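Local coordinates for flavin-dependent thymidylate synthase (Thermus thermophilus, PDB 6J61), which probably catalyses the FAD- and NADPH-dependent reductive methylation of dUMP to dTMP, with methylenetetrahydrofolate as methyl donor, and works as a homotetramer, at residues D24-R32 / T58-F66; L174-L185 / A211-G222. One frame throughout, in Å; residues are numbered along the deposited sequence.

Interaction 1 (D24-R32 / T58-F66); sequences DRAIVQAAR and TSPFEMVVF. With FAD (flavin-adenine dinucleotide), chain E.
Ile27 meets the ring of Phe61 face-on. Its CG2 methyl stands 3.9 Å from the centroid of the Phe61 ring and only 2° off the ring normal, a CH-pi contact. The first torsion of Ile27 (chi1 -48°) makes this possible. It turns CG2 anti to the backbone N and lays CG1 beside that N. The two branches then split the work. CG2 covers the middle of the Phe61 ring and also touches Pro60, with Ile27 CG2 3.7 Å from Pro60 CB. The other branch runs toward the rim of the ring, where Ile27 CD1 lies 4.0 Å from Phe61 CD2. On the way, Ile27 CG1 packs on Val64 CG2 at 3.8 Å.

Pro60 crosses Ile27 at about a right angle. Its ring wedges against the helix, with Pro60 CG 3.9 Å from Ala31 CB. The backbones come close, with Ile27 CA 4.8 Å from Pro60 CA, and the alanines at 26, 30 and 31 are consistent with this. Ala30 CB points at the bent chain of Met63 and touches its CG. Ala26 CB meets Val64 CG2, the branch that Ile27 also uses. No hydrogen bond joins the two segments, so the contact is apolar.

Ser59 and Glu62 of the same segment belong to the FAD pocket. Ser59 N gives a weak bond to FAD O2', and Glu62 OE2 lies 3.0 Å from FAD C2A of the adenine. Glu62 also makes a salt bridge to Arg84 of the third subunit, as fits a FAD site built from three monomers.

Helix 24-32 thus packs on the turn that leads into strand 65-73. Leu52 of helix 42-54 also touches Phe61, and Val65 and Phe66 pair with Met21 and Gln172 of the adjoining strands.

Interaction 2 (L174-L185 / A211-G222); sequences LHNLFHFLKLRL and AWAAFEEHLLEG. With FAD (flavin-adenine dinucleotide), chain E; PO4 (phosphate ion), chain F.
Phe178 and Phe215 form an offset stack, with ring centroids 4.2 Å apart and planes at 11°. The rings slide past each other in opposite directions, and Phe215 CB sits over a face of Phe178, toward its rim. Leu174 CD1 covers the opposite face of Phe178.

Apolar contacts flank the stack. Leu174 CD2 lies 3.9 Å from Ala211 CB. Leu181 CD1 meets Trp212 at the ring edge, 3.9 Å from CZ3. Toward the C-terminal ends, Leu185 CD2 and Leu220 CD1 touch at 3.9 Å, the two side chains crossing at about a right angle.

These are two helices of the ThyX fold. The axes of helices 174-184 and 211-220 cross at -47°. Helix 209-220 ends in a wider pi-type turn, in which Phe215 O accepts from both Leu219 N and Leu220 N.

One hydrogen bond spans the pair: Lys182 NZ gives to Leu219 O at 3.3 Å, from above the carbonyl plane. Gly222 N reaches the same oxygen from the other face. Lys182 gets there by bending at its second torsion (chi2 58°).

Polar groups on helix 174-184 reach the ligands. His175 NE2 bonds in the ring plane to FAD O3B at 2.8 Å, and Asn176 ND2 gives to FAD N3A at 3.0 Å. Arg184, predicted to activate dUMP, bonds weakly through NH1 to a phosphate ion, probably from the crystallisation liquor.

In the fold
Interactions 1 and 2 have centres about 15 Å apart and are joined by two hydrogen bonds, both probable. Val64 O accepts from Leu174 N at 2.8 Å, which ties the residue before strand 65-73 to the start of helix 174-184. Asp24 OD1 accepts from Ala211 N at 2.9 Å, so the two remaining helices are linked as well. Both contacts reach one FAD molecule. Residues 58-66 approach its ribityl chain and adenine, while 174-185 grips the adenosine part. Thr58 CG2 also packs 3.5 Å from His175 CE1 beside this site. Arg84 and Thr85 of the third subunit and Glu90 of the second also bind this FAD.

Interaction 1 (D24-R32 / T58-F66)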
# COMPACT_ATOMS: atom_id res chain seq x y z
N ASP A 24 1.68 -20.35 13.21
CA ASP A 24 1.51 -21.28 12.08
C ASP A 24 0.06 -21.70 11.87
O ASP A 24 -0.38 -21.89 10.73
CB ASP A 24 2.36 -22.56 12.26
CG ASP A 24 3.85 -22.29 12.18
OD1 ASP A 24 4.27 -21.52 11.30
OD2 ASP A 24 4.62 -22.87 12.99
N ARG A 25 -0.69 -21.84 12.96
CA ARG A 25 -2.10 -22.25 12.87
C ARG A 25 -2.96 -21.21 12.18
O ARG A 25 -3.95 -21.56 11.52
CB ARG A 25 -2.65 -22.52 14.27
CG ARG A 25 -1.96 -23.66 14.99
CD ARG A 25 -2.42 -23.77 16.43
NE ARG A 25 -2.53 -22.45 17.04
CZ ARG A 25 -2.65 -22.23 18.34
NH1 ARG A 25 -2.67 -23.25 19.19
NH2 ARG A 25 -2.75 -20.99 18.79
N ALA A 26 -2.59 -19.94 12.33
CA ALA A 26 -3.35 -18.85 11.73
C ALA A 26 -3.26 -18.86 10.19
O ALA A 26 -4.23 -18.56 9.49
CB ALA A 26 -2.86 -17.53 12.29
N ILE A 27 -2.08 -19.20 9.67
CA ILE A 27 -1.89 -19.25 8.23
C ILE A 27 -2.83 -20.30 7.64
O ILE A 27 -3.61 -20.03 6.72
CB ILE A 27 -0.45 -19.64 7.89
CG1 ILE A 27 0.51 -18.80 8.71
CG2 ILE A 27 -0.20 -19.44 6.43
CD1 ILE A 27 1.94 -19.28 8.63
N VAL A 28 -2.75 -21.50 8.21
CA VAL A 28 -3.56 -22.63 7.77
C VAL A 28 -5.07 -22.36 7.96
O VAL A 28 -5.89 -22.71 7.11
CB VAL A 28 -3.12 -23.92 8.53
CG1 VAL A 28 -3.63 -23.92 9.96
CG2 VAL A 28 -3.59 -25.13 7.79
N GLN A 29 -5.42 -21.72 9.07
CA GLN A 29 -6.81 -21.39 9.36
C GLN A 29 -7.38 -20.45 8.29
O GLN A 29 -8.45 -20.71 7.72
CB GLN A 29 -6.90 -20.72 10.74
CG GLN A 29 -8.21 -20.01 11.02
CD GLN A 29 -8.19 -19.25 12.33
OE1 GLN A 29 -7.32 -18.42 12.58
NE2 GLN A 29 -9.16 -19.53 13.18
N ALA A 30 -6.68 -19.34 8.03
CA ALA A 30 -7.12 -18.38 7.02
C ALA A 30 -7.14 -19.03 5.63
O ALA A 30 -8.02 -18.75 4.82
CB ALA A 30 -6.18 -17.17 7.01
N ALA A 31 -6.17 -19.90 5.36
CA ALA A 31 -6.12 -20.58 4.08
C ALA A 31 -7.37 -21.42 3.89
O ALA A 31 -7.91 -21.51 2.79
CB ALA A 31 -4.88 -21.46 4.01
N ARG A 32 -7.86 -22.01 4.98
CA ARG A 32 -9.06 -22.84 4.88
C ARG A 32 -10.34 -22.05 5.14
O ARG A 32 -11.44 -22.60 5.07
CB ARG A 32 -8.95 -24.04 5.83
CG ARG A 32 -7.73 -24.93 5.56
CD ARG A 32 -7.67 -26.16 6.47
NE ARG A 32 -6.50 -27.00 6.18
CZ ARG A 32 -5.62 -27.38 7.10
NH1 ARG A 32 -5.77 -27.01 8.36
NH2 ARG A 32 -4.56 -28.10 6.76
N THR A 58 0.18 -15.96 -1.14
CA THR A 58 0.60 -15.16 -0.00
C THR A 58 -0.41 -14.64 1.02
O THR A 58 -0.03 -14.39 2.16
CB THR A 58 1.41 -13.94 -0.52
OG1 THR A 58 0.59 -13.13 -1.37
CG2 THR A 58 2.63 -14.42 -1.32
N SER A 59 -1.67 -14.48 0.63
CA SER A 59 -2.70 -13.97 1.53
C SER A 59 -2.72 -14.60 2.93
O SER A 59 -2.80 -13.89 3.94
CB SER A 59 -4.08 -14.12 0.90
OG SER A 59 -4.45 -12.95 0.19
N PRO A 60 -2.66 -15.94 3.01
CA PRO A 60 -2.68 -16.63 4.31
C PRO A 60 -1.59 -16.16 5.26
O PRO A 60 -1.83 -16.03 6.47
CB PRO A 60 -2.52 -18.09 3.92
CG PRO A 60 -3.29 -18.14 2.62
CD PRO A 60 -2.78 -16.90 1.90
N PHE A 61 -0.41 -15.89 4.70
CA PHE A 61 0.72 -15.43 5.50
C PHE A 61 0.55 -14.00 6.00
O PHE A 61 1.24 -13.57 6.92
CB PHE A 61 2.01 -15.56 4.69
CG PHE A 61 2.38 -16.98 4.37
CD1 PHE A 61 1.81 -17.63 3.28
CD2 PHE A 61 3.26 -17.69 5.19
CE1 PHE A 61 2.13 -18.97 3.01
CE2 PHE A 61 3.58 -19.02 4.92
CZ PHE A 61 3.01 -19.66 3.83
N GLU A 62 -0.37 -13.26 5.41
CA GLU A 62 -0.60 -11.89 5.87
C GLU A 62 -1.52 -11.88 7.09
O GLU A 62 -1.71 -10.81 7.69
CB GLU A 62 -1.23 -11.06 4.76
CG GLU A 62 -0.25 -10.30 3.91
CD GLU A 62 -0.94 -9.59 2.77
OE1 GLU A 62 -1.25 -10.24 1.76
OE2 GLU A 62 -1.19 -8.37 2.88
N MET A 63 -2.07 -13.04 7.44
CA MET A 63 -2.96 -13.13 8.59
C MET A 63 -2.20 -13.23 9.90
O MET A 63 -2.81 -13.32 10.96
CB MET A 63 -3.92 -14.31 8.46
CG MET A 63 -4.94 -14.18 7.33
SD MET A 63 -5.69 -12.54 7.28
CE MET A 63 -6.68 -12.60 5.79
N VAL A 64 -0.87 -13.21 9.82
CA VAL A 64 -0.01 -13.27 10.99
C VAL A 64 0.72 -11.93 11.08
O VAL A 64 1.25 -11.45 10.08
CB VAL A 64 1.01 -14.42 10.86
CG1 VAL A 64 2.09 -14.30 11.93
CG2 VAL A 64 0.29 -15.76 10.97
N VAL A 65 0.74 -11.31 12.25
CA VAL A 65 1.40 -10.01 12.39
C VAL A 65 2.35 -9.91 13.59
O VAL A 65 2.08 -10.45 14.65
CB VAL A 65 0.35 -8.86 12.48
CG1 VAL A 65 1.04 -7.50 12.60
CG2 VAL A 65 -0.54 -8.88 11.26
N PHE A 66 3.46 -9.22 13.39
CA PHE A 66 4.46 -9.00 14.44
C PHE A 66 4.64 -7.50 14.67
O PHE A 66 4.58 -6.70 13.73
CB PHE A 66 5.81 -9.63 14.06
CG PHE A 66 5.84 -11.13 14.12
CD1 PHE A 66 5.14 -11.90 13.19
CD2 PHE A 66 6.53 -11.78 15.14
CE1 PHE A 66 5.14 -13.29 13.26
CE2 PHE A 66 6.53 -13.18 15.22
CZ PHE A 66 5.84 -13.93 14.28
PA FAD E . -0.50 -6.97 -4.77
O1A FAD E . -1.89 -6.99 -4.24
O2A FAD E . -0.42 -5.94 -6.01
O5B FAD E . 0.48 -6.49 -3.59
C5B FAD E . 1.83 -6.66 -4.02
C4B FAD E . 2.72 -6.61 -2.78
O4B FAD E . 2.56 -5.33 -2.11
C3B FAD E . 2.32 -7.68 -1.78
O3B FAD E . 3.01 -8.91 -1.99
C2B FAD E . 2.64 -7.04 -0.44
O2B FAD E . 4.01 -7.26 -0.11
C1B FAD E . 2.32 -5.54 -0.69
N9A FAD E . 0.91 -5.16 -0.33
C8A FAD E . -0.04 -4.67 -1.19
N7A FAD E . -1.16 -4.44 -0.56
C5A FAD E . -1.00 -4.76 0.74
C6A FAD E . -1.84 -4.73 1.89
N6A FAD E . -3.15 -4.28 1.78
N1A FAD E . -1.34 -5.14 3.09
C2A FAD E . -0.08 -5.58 3.21
N3A FAD E . 0.74 -5.63 2.15
C4A FAD E . 0.33 -5.24 0.91
N1 FAD E . -6.53 -15.41 -3.11
C2 FAD E . -7.63 -15.72 -2.42
O2 FAD E . -8.29 -14.81 -1.94
N3 FAD E . -8.05 -17.00 -2.24
C4 FAD E . -7.36 -18.08 -2.75
O4 FAD E . -7.76 -19.22 -2.57
C4X FAD E . -6.12 -17.79 -3.52
N5 FAD E . -5.36 -18.75 -4.06
C5X FAD E . -4.23 -18.46 -4.76
C6 FAD E . -3.44 -19.52 -5.31
C7 FAD E . -2.28 -19.25 -6.03
C7M FAD E . -1.49 -20.40 -6.60
C8 FAD E . -1.85 -17.89 -6.23
C8M FAD E . -0.59 -17.57 -7.01
C9 FAD E . -2.60 -16.82 -5.70
C9A FAD E . -3.80 -17.08 -4.95
N10 FAD E . -4.59 -16.02 -4.39
C10 FAD E . -5.74 -16.35 -3.67
C1' FAD E . -4.24 -14.60 -4.55
C2' FAD E . -3.18 -14.12 -3.54
O2' FAD E . -3.53 -14.52 -2.21
C3' FAD E . -3.05 -12.58 -3.63
O3' FAD E . -4.26 -11.93 -3.19
C4' FAD E . -2.73 -12.12 -5.08
O4' FAD E . -1.87 -13.07 -5.73
C5' FAD E . -2.05 -10.76 -5.05
O5' FAD E . -0.67 -10.97 -4.75
P FAD E . -0.07 -9.62 -4.14
O1P FAD E . -0.86 -9.22 -2.95
O2P FAD E . 1.45 -9.92 -3.73
O3P FAD E . -0.07 -8.47 -5.32

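Interaction 2 (L174-L185 / A211-G222)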
# COMPACT_ATOMS: atom_id res chain seq x y z
N LEU A 174 3.55 -11.20 8.46
CA LEU A 174 4.54 -12.23 8.15
C LEU A 174 5.02 -12.26 6.68
O LEU A 174 6.22 -12.42 6.41
CB LEU A 174 4.00 -13.61 8.56
CG LEU A 174 4.98 -14.78 8.41
CD1 LEU A 174 6.34 -14.44 9.02
CD2 LEU A 174 4.38 -16.02 9.07
N HIS A 175 4.09 -12.11 5.75
CA HIS A 175 4.41 -12.10 4.34
C HIS A 175 5.42 -11.00 4.00
O HIS A 175 6.44 -11.25 3.36
CB HIS A 175 3.13 -11.89 3.54
CG HIS A 175 3.36 -11.55 2.10
ND1 HIS A 175 4.31 -12.19 1.32
CD2 HIS A 175 2.74 -10.66 1.29
CE1 HIS A 175 4.26 -11.71 0.10
NE2 HIS A 175 3.32 -10.78 0.05
N ASN A 176 5.15 -9.79 4.46
CA ASN A 176 6.04 -8.66 4.21
C ASN A 176 7.28 -8.67 5.10
O ASN A 176 8.29 -8.06 4.78
CB ASN A 176 5.27 -7.35 4.37
CG ASN A 176 4.36 -7.09 3.19
OD1 ASN A 176 4.83 -6.86 2.08
ND2 ASN A 176 3.05 -7.15 3.41
N LEU A 177 7.20 -9.38 6.22
CA LEU A 177 8.34 -9.46 7.10
C LEU A 177 9.33 -10.42 6.44
O LEU A 177 10.53 -10.21 6.51
CB LEU A 177 7.91 -9.95 8.49
CG LEU A 177 8.96 -10.06 9.59
CD1 LEU A 177 9.74 -8.75 9.72
CD2 LEU A 177 8.28 -10.41 10.90
N PHE A 178 8.83 -11.46 5.79
CA PHE A 178 9.71 -12.41 5.11
C PHE A 178 10.43 -11.69 3.97
O PHE A 178 11.61 -11.92 3.71
CB PHE A 178 8.91 -13.58 4.52
CG PHE A 178 8.61 -14.68 5.50
CD1 PHE A 178 9.55 -15.07 6.43
CD2 PHE A 178 7.39 -15.36 5.46
CE1 PHE A 178 9.29 -16.12 7.32
CE2 PHE A 178 7.12 -16.40 6.33
CZ PHE A 178 8.07 -16.79 7.27
N HIS A 179 9.69 -10.81 3.30
CA HIS A 179 10.23 -10.02 2.21
C HIS A 179 11.41 -9.21 2.78
O HIS A 179 12.51 -9.19 2.23
CB HIS A 179 9.15 -9.08 1.68
CG HIS A 179 9.59 -8.23 0.53
ND1 HIS A 179 9.80 -8.74 -0.73
CD2 HIS A 179 9.84 -6.90 0.45
CE1 HIS A 179 10.16 -7.76 -1.55
NE2 HIS A 179 10.19 -6.63 -0.86
N PHE A 180 11.15 -8.54 3.90
CA PHE A 180 12.15 -7.72 4.59
C PHE A 180 13.40 -8.52 4.91
O PHE A 180 14.53 -8.07 4.70
CB PHE A 180 11.54 -7.17 5.89
CG PHE A 180 12.52 -6.46 6.77
CD1 PHE A 180 12.99 -5.19 6.44
CD2 PHE A 180 13.00 -7.06 7.92
CE1 PHE A 180 13.91 -4.54 7.24
CE2 PHE A 180 13.92 -6.41 8.73
CZ PHE A 180 14.37 -5.14 8.39
N LEU A 181 13.19 -9.72 5.44
CA LEU A 181 14.28 -10.59 5.81
C LEU A 181 15.10 -11.05 4.62
O LEU A 181 16.32 -11.09 4.68
CB LEU A 181 13.73 -11.78 6.58
CG LEU A 181 13.15 -11.41 7.94
CD1 LEU A 181 12.52 -12.65 8.59
CD2 LEU A 181 14.25 -10.86 8.81
N LYS A 182 14.42 -11.41 3.53
CA LYS A 182 15.08 -11.85 2.31
C LYS A 182 16.02 -10.77 1.79
O LYS A 182 17.12 -11.07 1.32
CB LYS A 182 14.04 -12.20 1.24
CG LYS A 182 14.60 -12.58 -0.12
CD LYS A 182 15.54 -13.78 -0.04
CE LYS A 182 16.23 -14.08 -1.38
NZ LYS A 182 17.29 -15.12 -1.29
N LEU A 183 15.59 -9.52 1.87
CA LEU A 183 16.41 -8.40 1.40
C LEU A 183 17.48 -7.95 2.39
O LEU A 183 18.62 -7.71 1.99
CB LEU A 183 15.52 -7.20 1.07
CG LEU A 183 14.70 -7.34 -0.22
CD1 LEU A 183 13.65 -6.24 -0.28
CD2 LEU A 183 15.64 -7.29 -1.42
N ARG A 184 17.14 -7.85 3.66
CA ARG A 184 18.10 -7.40 4.66
C ARG A 184 19.01 -8.48 5.20
O ARG A 184 19.98 -8.20 5.90
CB ARG A 184 17.36 -6.71 5.79
CG ARG A 184 16.51 -5.58 5.28
CD ARG A 184 17.34 -4.54 4.55
NE ARG A 184 16.49 -3.55 3.91
CZ ARG A 184 16.92 -2.50 3.23
NH1 ARG A 184 18.22 -2.28 3.11
NH2 ARG A 184 16.06 -1.66 2.67
N LEU A 185 18.70 -9.73 4.87
CA LEU A 185 19.54 -10.84 5.30
C LEU A 185 20.57 -11.08 4.17
O LEU A 185 21.62 -11.65 4.39
CB LEU A 185 18.68 -12.08 5.54
CG LEU A 185 18.76 -12.78 6.90
CD1 LEU A 185 19.22 -11.82 7.98
CD2 LEU A 185 17.40 -13.37 7.24
N ALA A 211 6.12 -22.01 9.16
CA ALA A 211 6.22 -21.00 8.12
C ALA A 211 7.69 -20.71 7.86
O ALA A 211 8.13 -20.59 6.71
CB ALA A 211 5.50 -19.74 8.55
N TRP A 212 8.46 -20.59 8.94
CA TRP A 212 9.87 -20.31 8.80
C TRP A 212 10.58 -21.45 8.07
O TRP A 212 11.51 -21.22 7.29
CB TRP A 212 10.51 -20.08 10.17
CG TRP A 212 12.00 -19.91 10.04
CD1 TRP A 212 12.93 -20.91 10.00
CD2 TRP A 212 12.70 -18.70 9.76
NE1 TRP A 212 14.16 -20.39 9.70
CE2 TRP A 212 14.05 -19.04 9.55
CE3 TRP A 212 12.31 -17.36 9.67
CZ2 TRP A 212 15.02 -18.08 9.25
CZ3 TRP A 212 13.28 -16.41 9.37
CH2 TRP A 212 14.62 -16.77 9.16
N ALA A 213 10.16 -22.69 8.34
CA ALA A 213 10.79 -23.82 7.68
C ALA A 213 10.62 -23.65 6.18
O ALA A 213 11.57 -23.79 5.42
CB ALA A 213 10.16 -25.13 8.14
N ALA A 214 9.41 -23.34 5.76
CA ALA A 214 9.13 -23.15 4.35
C ALA A 214 9.95 -21.98 3.80
O ALA A 214 10.56 -22.09 2.73
CB ALA A 214 7.63 -22.88 4.15
N PHE A 215 9.95 -20.87 4.52
CA PHE A 215 10.69 -19.70 4.10
C PHE A 215 12.18 -20.03 3.91
O PHE A 215 12.79 -19.67 2.91
CB PHE A 215 10.54 -18.57 5.12
CG PHE A 215 11.28 -17.32 4.76
CD1 PHE A 215 10.86 -16.53 3.68
CD2 PHE A 215 12.44 -16.96 5.44
CE1 PHE A 215 11.59 -15.40 3.29
CE2 PHE A 215 13.17 -15.82 5.05
CZ PHE A 215 12.75 -15.05 3.97
N GLU A 216 12.76 -20.71 4.88
CA GLU A 216 14.17 -21.07 4.82
C GLU A 216 14.47 -21.93 3.58
O GLU A 216 15.33 -21.59 2.76
CB GLU A 216 14.55 -21.81 6.10
CG GLU A 216 16.00 -22.17 6.21
CD GLU A 216 16.35 -22.71 7.58
OE1 GLU A 216 15.73 -23.70 8.02
OE2 GLU A 216 17.25 -22.13 8.21
N GLU A 217 13.75 -23.04 3.46
CA GLU A 217 13.91 -23.97 2.36
C GLU A 217 13.70 -23.38 0.96
O GLU A 217 14.57 -23.50 0.10
CB GLU A 217 12.96 -25.16 2.59
CG GLU A 217 12.92 -26.22 1.50
CD GLU A 217 14.28 -26.77 1.13
OE1 GLU A 217 15.08 -27.10 2.04
OE2 GLU A 217 14.55 -26.90 -0.08
N HIS A 218 12.56 -22.73 0.75
CA HIS A 218 12.22 -22.16 -0.55
C HIS A 218 12.76 -20.78 -0.94
O HIS A 218 12.98 -20.52 -2.12
CB HIS A 218 10.70 -22.14 -0.70
CG HIS A 218 10.09 -23.50 -0.68
ND1 HIS A 218 10.17 -24.38 -1.74
CD2 HIS A 218 9.42 -24.16 0.30
CE1 HIS A 218 9.57 -25.51 -1.42
NE2 HIS A 218 9.11 -25.41 -0.19
N LEU A 219 12.97 -19.89 0.02
CA LEU A 219 13.45 -18.56 -0.34
C LEU A 219 14.82 -18.17 0.17
O LEU A 219 15.73 -17.93 -0.62
CB LEU A 219 12.44 -17.49 0.06
CG LEU A 219 11.13 -17.47 -0.73
CD1 LEU A 219 11.42 -17.47 -2.22
CD2 LEU A 219 10.29 -18.69 -0.39
N LEU A 220 14.98 -18.11 1.48
CA LEU A 220 16.26 -17.73 2.06
C LEU A 220 17.40 -18.55 1.48
O LEU A 220 18.36 -18.00 0.92
CB LEU A 220 16.22 -17.89 3.58
CG LEU A 220 17.22 -17.05 4.37
CD1 LEU A 220 16.95 -15.58 4.11
CD2 LEU A 220 17.07 -17.33 5.85
N GLU A 221 17.30 -19.87 1.61
CA GLU A 221 18.32 -20.79 1.12
C GLU A 221 18.09 -21.22 -0.33
O GLU A 221 18.65 -22.22 -0.80
CB GLU A 221 18.39 -22.03 2.02
CG GLU A 221 18.73 -21.72 3.46
CD GLU A 221 19.78 -20.64 3.57
OE1 GLU A 221 20.78 -20.69 2.82
OE2 GLU A 221 19.62 -19.74 4.42
N GLY A 222 17.25 -20.48 -1.03
CA GLY A 222 16.97 -20.80 -2.41
C GLY A 222 17.64 -19.76 -3.29
O GLY A 222 18.43 -18.96 -2.82
PA FAD E . -0.50 -6.97 -4.77
O1A FAD E . -1.89 -6.99 -4.24
O2A FAD E . -0.42 -5.94 -6.01
O5B FAD E . 0.48 -6.49 -3.59
C5B FAD E . 1.83 -6.66 -4.02
C4B FAD E . 2.72 -6.61 -2.78
O4B FAD E . 2.56 -5.33 -2.11
C3B FAD E . 2.32 -7.68 -1.78
O3B FAD E . 3.01 -8.91 -1.99
C2B FAD E . 2.64 -7.04 -0.44
O2B FAD E . 4.01 -7.26 -0.11
C1B FAD E . 2.32 -5.54 -0.69
N9A FAD E . 0.91 -5.16 -0.33
C8A FAD E . -0.04 -4.67 -1.19
N7A FAD E . -1.16 -4.44 -0.56
C5A FAD E . -1.00 -4.76 0.74
C6A FAD E . -1.84 -4.73 1.89
N6A FAD E . -3.15 -4.28 1.78
N1A FAD E . -1.34 -5.14 3.09
C2A FAD E . -0.08 -5.58 3.21
N3A FAD E . 0.74 -5.63 2.15
C4A FAD E . 0.33 -5.24 0.91
N1 FAD E . -6.53 -15.41 -3.11
C2 FAD E . -7.63 -15.72 -2.42
O2 FAD E . -8.29 -14.81 -1.94
N3 FAD E . -8.05 -17.00 -2.24
C4 FAD E . -7.36 -18.08 -2.75
O4 FAD E . -7.76 -19.22 -2.57
C4X FAD E . -6.12 -17.79 -3.52
N5 FAD E . -5.36 -18.75 -4.06
C5X FAD E . -4.23 -18.46 -4.76
C6 FAD E . -3.44 -19.52 -5.31
C7 FAD E . -2.28 -19.25 -6.03
C7M FAD E . -1.49 -20.40 -6.60
C8 FAD E . -1.85 -17.89 -6.23
C8M FAD E . -0.59 -17.57 -7.01
C9 FAD E . -2.60 -16.82 -5.70
C9A FAD E . -3.80 -17.08 -4.95
N10 FAD E . -4.59 -16.02 -4.39
C10 FAD E . -5.74 -16.35 -3.67
C1' FAD E . -4.24 -14.60 -4.55
C2' FAD E . -3.18 -14.12 -3.54
O2' FAD E . -3.53 -14.52 -2.21
C3' FAD E . -3.05 -12.58 -3.63
O3' FAD E . -4.26 -11.93 -3.19
C4' FAD E . -2.73 -12.12 -5.08
O4' FAD E . -1.87 -13.07 -5.73
C5' FAD E . -2.05 -10.76 -5.05
O5' FAD E . -0.67 -10.97 -4.75
P FAD E . -0.07 -9.62 -4.14
O1P FAD E . -0.86 -9.22 -2.95
O2P FAD E . 1.45 -9.92 -3.73
O3P FAD E . -0.07 -8.47 -5.32
P PO4 F . 19.06 1.53 1.04
O1 PO4 F . 19.79 0.29 1.42
O2 PO4 F . 19.82 2.23 -0.03
O3 PO4 F . 18.94 2.42 2.22
O4 PO4 F . 17.71 1.19 0.53